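Local coordinates for purine-binding protein BAB2_0673 (Brucella melitensis biovar Abortus, PDB 3S99), which binds adenine and probably other purines such as guanine, and may serve an ABC-type uptake system for these bases, at residues I142-S147 against L172-V177; N168-G173 against P179-K184. All coordinates share one frame; numbering follows the deposited sequence.

Contact 1: I142-S147 against L172-V177; sequences IAAKMS and LGAQSV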
loop_
_atom_site.group_PDB
_atom_site.type_symbol
_atom_site.label_atom_id
_atom_site.label_comp_id
_atom_site.label_asym_id
_atom_site.label_seq_id
_atom_site.Cartn_x
_atom_site.Cartn_y
_atom_site.Cartn_z
ATOM N N ILE A 142 -9.959 -14.131 3.255
ATOM C CA ILE A 142 -9.346 -14.892 4.348
ATOM C C ILE A 142 -9.995 -14.504 5.665
ATOM O O ILE A 142 -10.336 -15.371 6.464
ATOM C CB ILE A 142 -7.806 -14.661 4.443
ATOM C CG1 ILE A 142 -7.084 -15.221 3.185
ATOM C CG2 ILE A 142 -7.258 -15.314 5.682
ATOM C CD1 ILE A 142 -5.693 -14.580 2.905
ATOM N N ALA A 143 -10.163 -13.201 5.883
ATOM C CA ALA A 143 -10.726 -12.705 7.114
ATOM C C ALA A 143 -12.114 -13.282 7.367
ATOM O O ALA A 143 -12.425 -13.675 8.484
ATOM C CB ALA A 143 -10.775 -11.182 7.121
ATOM N N ALA A 144 -12.939 -13.326 6.333
ATOM C CA ALA A 144 -14.294 -13.875 6.456
ATOM C C ALA A 144 -14.316 -15.387 6.720
ATOM O O ALA A 144 -15.203 -15.874 7.418
ATOM C CB ALA A 144 -15.114 -13.529 5.259
ATOM N N LYS A 145 -13.348 -16.130 6.174
ATOM C CA LYS A 145 -13.190 -17.536 6.545
ATOM C C LYS A 145 -12.659 -17.725 7.946
ATOM O O LYS A 145 -13.069 -18.674 8.581
ATOM C CB LYS A 145 -12.298 -18.316 5.577
ATOM C CG LYS A 145 -12.855 -18.425 4.174
ATOM C CD LYS A 145 -14.117 -19.251 4.140
ATOM C CE LYS A 145 -14.546 -19.617 2.719
ATOM N NZ LYS A 145 -15.926 -20.227 2.698
ATOM N N MET A 146 -11.777 -16.837 8.438
ATOM C CA MET A 146 -11.138 -17.045 9.724
ATOM C C MET A 146 -11.915 -16.489 10.935
ATOM O O MET A 146 -11.930 -17.097 12.013
ATOM C CB MET A 146 -9.727 -16.453 9.720
ATOM C CG MET A 146 -8.738 -17.107 8.699
ATOM S SD MET A 146 -8.427 -18.866 8.963
ATOM C CE MET A 146 -7.706 -18.787 10.614
ATOM N N SER A 147 -12.529 -15.322 10.779
ATOM C CA SER A 147 -13.131 -14.647 11.913
ATOM C C SER A 147 -14.420 -15.377 12.301
ATOM O O SER A 147 -15.350 -15.438 11.521
ATOM C CB SER A 147 -13.451 -13.199 11.547
ATOM O OG SER A 147 -14.216 -12.575 12.551
ATOM N N LEU A 172 -15.516 -6.024 0.355
ATOM C CA LEU A 172 -16.102 -6.781 -0.752
ATOM C C LEU A 172 -15.583 -8.227 -0.745
ATOM O O LEU A 172 -16.354 -9.158 -0.976
ATOM C CB LEU A 172 -15.810 -6.119 -2.115
ATOM C CG LEU A 172 -16.527 -4.773 -2.348
ATOM C CD1 LEU A 172 -16.003 -4.028 -3.592
ATOM C CD2 LEU A 172 -18.017 -4.994 -2.512
ATOM N N GLY A 173 -14.283 -8.401 -0.513
ATOM C CA GLY A 173 -13.690 -9.727 -0.361
ATOM C C GLY A 173 -14.361 -10.526 0.756
ATOM O O GLY A 173 -14.813 -11.659 0.548
ATOM N N ALA A 174 -14.448 -9.919 1.939
ATOM C CA ALA A 174 -15.110 -10.566 3.079
ATOM C C ALA A 174 -16.556 -10.928 2.746
ATOM O O ALA A 174 -17.013 -12.023 3.080
ATOM C CB ALA A 174 -15.062 -9.686 4.297
ATOM N N GLN A 175 -17.268 -9.998 2.106
ATOM C CA GLN A 175 -18.665 -10.190 1.771
ATOM C C GLN A 175 -18.908 -11.247 0.715
ATOM O O GLN A 175 -20.034 -11.665 0.567
ATOM C CB GLN A 175 -19.325 -8.883 1.305
ATOM C CG GLN A 175 -19.507 -7.846 2.389
ATOM C CD GLN A 175 -20.003 -6.503 1.846
ATOM O OE1 GLN A 175 -19.911 -6.220 0.629
ATOM N NE2 GLN A 175 -20.560 -5.680 2.737
ATOM N N SER A 176 -17.868 -11.707 0.010
ATOM C CA SER A 176 -18.017 -12.844 -0.893
ATOM C C SER A 176 -18.004 -14.173 -0.148
ATOM O O SER A 176 -18.095 -15.227 -0.777
ATOM C CB SER A 176 -16.876 -12.880 -1.906
ATOM O OG SER A 176 -15.689 -13.260 -1.267
ATOM N N VAL A 177 -17.822 -14.117 1.165
ATOM C CA VAL A 177 -17.924 -15.282 2.048
ATOM C C VAL A 177 -19.021 -15.064 3.094
ATOM O O VAL A 177 -19.949 -15.878 3.200
ATOM C CB VAL A 177 -16.606 -15.542 2.762
ATOM C CG1 VAL A 177 -16.755 -16.705 3.727
ATOM C CG2 VAL A 177 -15.501 -15.806 1.704
#
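A144, near the C-terminal end of helix 132-146, packs on A174 of helix 161-175 and on V177 in the turn that follows it, an example of how small residues let two helices come close. The methyl CB of A144 points at the other segment and rests 3.3 Å from the backbone O of A174, with V177 CB at 3.5 Å and A174 CB at 4.0 Å. A174 O also accepts the backbone N-H of V177, a bond that joins the chain just past the helix to the same carbonyl that A144 touches.

K145 supplies the outer border. Its CB leaves the helix without facing V177, and CG stands beside the backbone N. The bend at chi2 (-66°) then turns the chain toward the partner. CD reaches V177 CG1 at 3.7 Å, CE lies near both V177 methyls, and NZ ends 3.8 Å from CG1, the two side chains crossing at about a right angle. K145 also touches V297 and L300 of helix 295-310. In the preceding residue, S176 OG gives a hydrogen bond to G173 O (2.6 Å), aimed at a lone pair of that carbonyl, which also takes the backbone N-H of S176.

No hydrogen bond links the two segments. The joint therefore depends on fit: a single alanine methyl fits against a carbonyl oxygen, a valine methine and a second alanine methyl, and lysine methylenes extend the apolar surface while the ammonium group lies alongside CG1 at the exposed side.

Contact 2: N168-G173 against P179-K184; sequences NSFMLG and PDFRVK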
loop_
_atom_site.group_PDB
_atom_site.type_symbol
_atom_site.label_atom_id
_atom_site.label_comp_id
_atom_site.label_asym_id
_atom_site.label_seq_id
_atom_site.Cartn_x
_atom_site.Cartn_y
_atom_site.Cartn_z
ATOM N N ASN A 168 -12.730 -0.612 1.135
ATOM C CA ASN A 168 -13.835 -1.101 0.312
ATOM C C ASN A 168 -13.537 -2.449 -0.280
ATOM O O ASN A 168 -14.394 -3.335 -0.237
ATOM C CB ASN A 168 -14.182 -0.123 -0.789
ATOM C CG ASN A 168 -14.964 1.066 -0.284
ATOM O OD1 ASN A 168 -15.692 0.962 0.695
ATOM N ND2 ASN A 168 -14.822 2.211 -0.970
ATOM N N SER A 169 -12.337 -2.618 -0.833
ATOM C CA SER A 169 -11.949 -3.902 -1.385
ATOM C C SER A 169 -11.921 -5.032 -0.365
ATOM O O SER A 169 -12.381 -6.146 -0.643
ATOM C CB SER A 169 -10.598 -3.804 -2.060
ATOM O OG SER A 169 -10.335 -5.005 -2.730
ATOM N N PHE A 170 -11.363 -4.752 0.809
ATOM C CA PHE A 170 -11.348 -5.698 1.912
ATOM C C PHE A 170 -12.756 -6.182 2.294
ATOM O O PHE A 170 -13.006 -7.388 2.428
ATOM C CB PHE A 170 -10.626 -5.063 3.105
ATOM C CG PHE A 170 -10.550 -5.944 4.319
ATOM C CD1 PHE A 170 -9.650 -6.988 4.381
ATOM C CD2 PHE A 170 -11.355 -5.688 5.426
ATOM C CE1 PHE A 170 -9.574 -7.791 5.512
ATOM C CE2 PHE A 170 -11.285 -6.508 6.560
ATOM C CZ PHE A 170 -10.393 -7.533 6.606
ATOM N N MET A 171 -13.689 -5.231 2.399
ATOM C CA MET A 171 -15.066 -5.538 2.726
ATOM C C MET A 171 -15.721 -6.400 1.617
ATOM O O MET A 171 -16.419 -7.402 1.915
ATOM C CB MET A 171 -15.850 -4.219 2.945
ATOM C CG MET A 171 -17.288 -4.366 3.397
ATOM S SD MET A 171 -17.564 -5.250 4.993
ATOM C CE MET A 171 -16.148 -4.656 5.891
ATOM N N LEU A 172 -15.516 -6.024 0.355
ATOM C CA LEU A 172 -16.102 -6.781 -0.752
ATOM C C LEU A 172 -15.583 -8.227 -0.745
ATOM O O LEU A 172 -16.354 -9.158 -0.976
ATOM C CB LEU A 172 -15.810 -6.119 -2.115
ATOM C CG LEU A 172 -16.527 -4.773 -2.348
ATOM C CD1 LEU A 172 -16.003 -4.028 -3.592
ATOM C CD2 LEU A 172 -18.017 -4.994 -2.512
ATOM N N GLY A 173 -14.283 -8.401 -0.513
ATOM C CA GLY A 173 -13.690 -9.727 -0.361
ATOM C C GLY A 173 -14.361 -10.526 0.756
ATOM O O GLY A 173 -14.813 -11.659 0.548
ATOM N N PRO A 179 -21.765 -12.332 4.158
ATOM C CA PRO A 179 -22.402 -11.078 3.737
ATOM C C PRO A 179 -22.531 -10.097 4.882
ATOM O O PRO A 179 -22.697 -8.891 4.652
ATOM C CB PRO A 179 -23.795 -11.520 3.307
ATOM C CG PRO A 179 -24.051 -12.782 4.147
ATOM C CD PRO A 179 -22.715 -13.469 4.141
ATOM N N ASP A 180 -22.500 -10.620 6.104
ATOM C CA ASP A 180 -22.694 -9.825 7.286
ATOM C C ASP A 180 -21.401 -9.347 7.920
ATOM O O ASP A 180 -21.450 -8.739 8.967
ATOM C CB ASP A 180 -23.561 -10.606 8.296
ATOM C CG ASP A 180 -24.976 -10.797 7.793
ATOM O OD1 ASP A 180 -25.341 -10.050 6.871
ATOM O OD2 ASP A 180 -25.721 -11.678 8.291
ATOM N N PHE A 181 -20.261 -9.551 7.250
ATOM C CA PHE A 181 -18.970 -9.160 7.786
ATOM C C PHE A 181 -18.955 -7.652 8.120
ATOM O O PHE A 181 -19.486 -6.815 7.352
ATOM C CB PHE A 181 -17.820 -9.499 6.804
ATOM C CG PHE A 181 -16.472 -9.576 7.463
ATOM C CD1 PHE A 181 -15.599 -8.480 7.459
ATOM C CD2 PHE A 181 -16.088 -10.726 8.114
ATOM C CE1 PHE A 181 -14.380 -8.540 8.071
ATOM C CE2 PHE A 181 -14.832 -10.797 8.751
ATOM C CZ PHE A 181 -13.979 -9.703 8.729
ATOM N N ARG A 182 -18.329 -7.317 9.250
ATOM C CA ARG A 182 -18.194 -5.931 9.671
ATOM C C ARG A 182 -16.741 -5.587 9.918
ATOM O O ARG A 182 -15.946 -6.448 10.267
ATOM C CB ARG A 182 -18.970 -5.649 10.967
ATOM C CG ARG A 182 -20.390 -6.167 11.011
ATOM C CD ARG A 182 -21.316 -5.427 10.083
ATOM N NE ARG A 182 -22.582 -6.164 10.005
ATOM C CZ ARG A 182 -23.571 -5.907 9.154
ATOM N NH1 ARG A 182 -23.495 -4.884 8.298
ATOM N NH2 ARG A 182 -24.651 -6.682 9.171
ATOM N N VAL A 183 -16.409 -4.312 9.713
ATOM C CA VAL A 183 -15.145 -3.727 10.198
ATOM C C VAL A 183 -15.403 -2.581 11.169
ATOM O O VAL A 183 -16.400 -1.864 11.051
ATOM C CB VAL A 183 -14.257 -3.197 9.051
ATOM C CG1 VAL A 183 -13.735 -4.373 8.216
ATOM C CG2 VAL A 183 -15.028 -2.200 8.206
ATOM N N LYS A 184 -14.498 -2.438 12.141
ATOM C CA LYS A 184 -14.446 -1.270 13.019
ATOM C C LYS A 184 -13.192 -0.487 12.651
ATOM O O LYS A 184 -12.081 -1.016 12.706
ATOM C CB LYS A 184 -14.397 -1.691 14.485
ATOM C CG LYS A 184 -15.660 -2.420 14.997
ATOM C CD LYS A 184 -15.824 -2.264 16.523
ATOM C CE LYS A 184 -17.130 -2.843 17.045
ATOM N NZ LYS A 184 -17.020 -4.305 17.300
#
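M171 and F170 of helix 161-175 meet V183 and F181, a compact illustration of how a helix is seated on the strand that follows it. The first shell centres on M171 CE. It lies 3.4 Å from V183 CG1, tighter than usual for two carbons, and 3.6 Å from V183 CG2, so it faces both branches of the valine. The same methyl approaches the F181 ring at its edge, near CD1. Bends at chi2 (60°) and chi3 (37°) fold the thioether so that SD sits 3.4 Å from the backbone O of F181. F170 completes the shell: V183 CG1 lies in the plane of its ring at the edge, 3.6 Å from CE2, and CE2 is also 4.0 Å from F181 CE1, where the two phenylalanine side chains cross at about a right angle.

Further out, A152 of strand 151-156 touches F170, F181 and V183, and Y154 packs edge-to-face with F170. The strand is held in place by backbone hydrogen bonds that pair R182 with G150 and A152, and K184 with A152 and Y154, while on the helix N168 bonds to the backbone of F345 and V347. The short helix and strand axes approach to 9.5 Å and run at 147°, roughly antiparallel. This is the return half of a beta-alpha-beta crossover, strand 151-156, helix 161-175, strand 182-187, the repeating element of the layered alpha/beta lobes of type 1 periplasmic binding proteins.

Helix 161-175 serves both contacts, which share L172 and G173 and have centres about 7 Å apart. Contact 1 joins it to another helix near the surface, where only part of the interface is buried. Contact 2 is a buried contact, joining the helix to an outermost strand of its sheet. Neither has a hydrogen bond across it. The two merge at F181, whose CD1 packs 3.4 Å from A174 CB, and at A143, whose CB meets F170 CZ. A valine serves in both; otherwise, in contact 1 the closest approach involves alanines, with an exposed lysine at the outer edge, whereas contact 2 is filled by aromatic rings and a thioether.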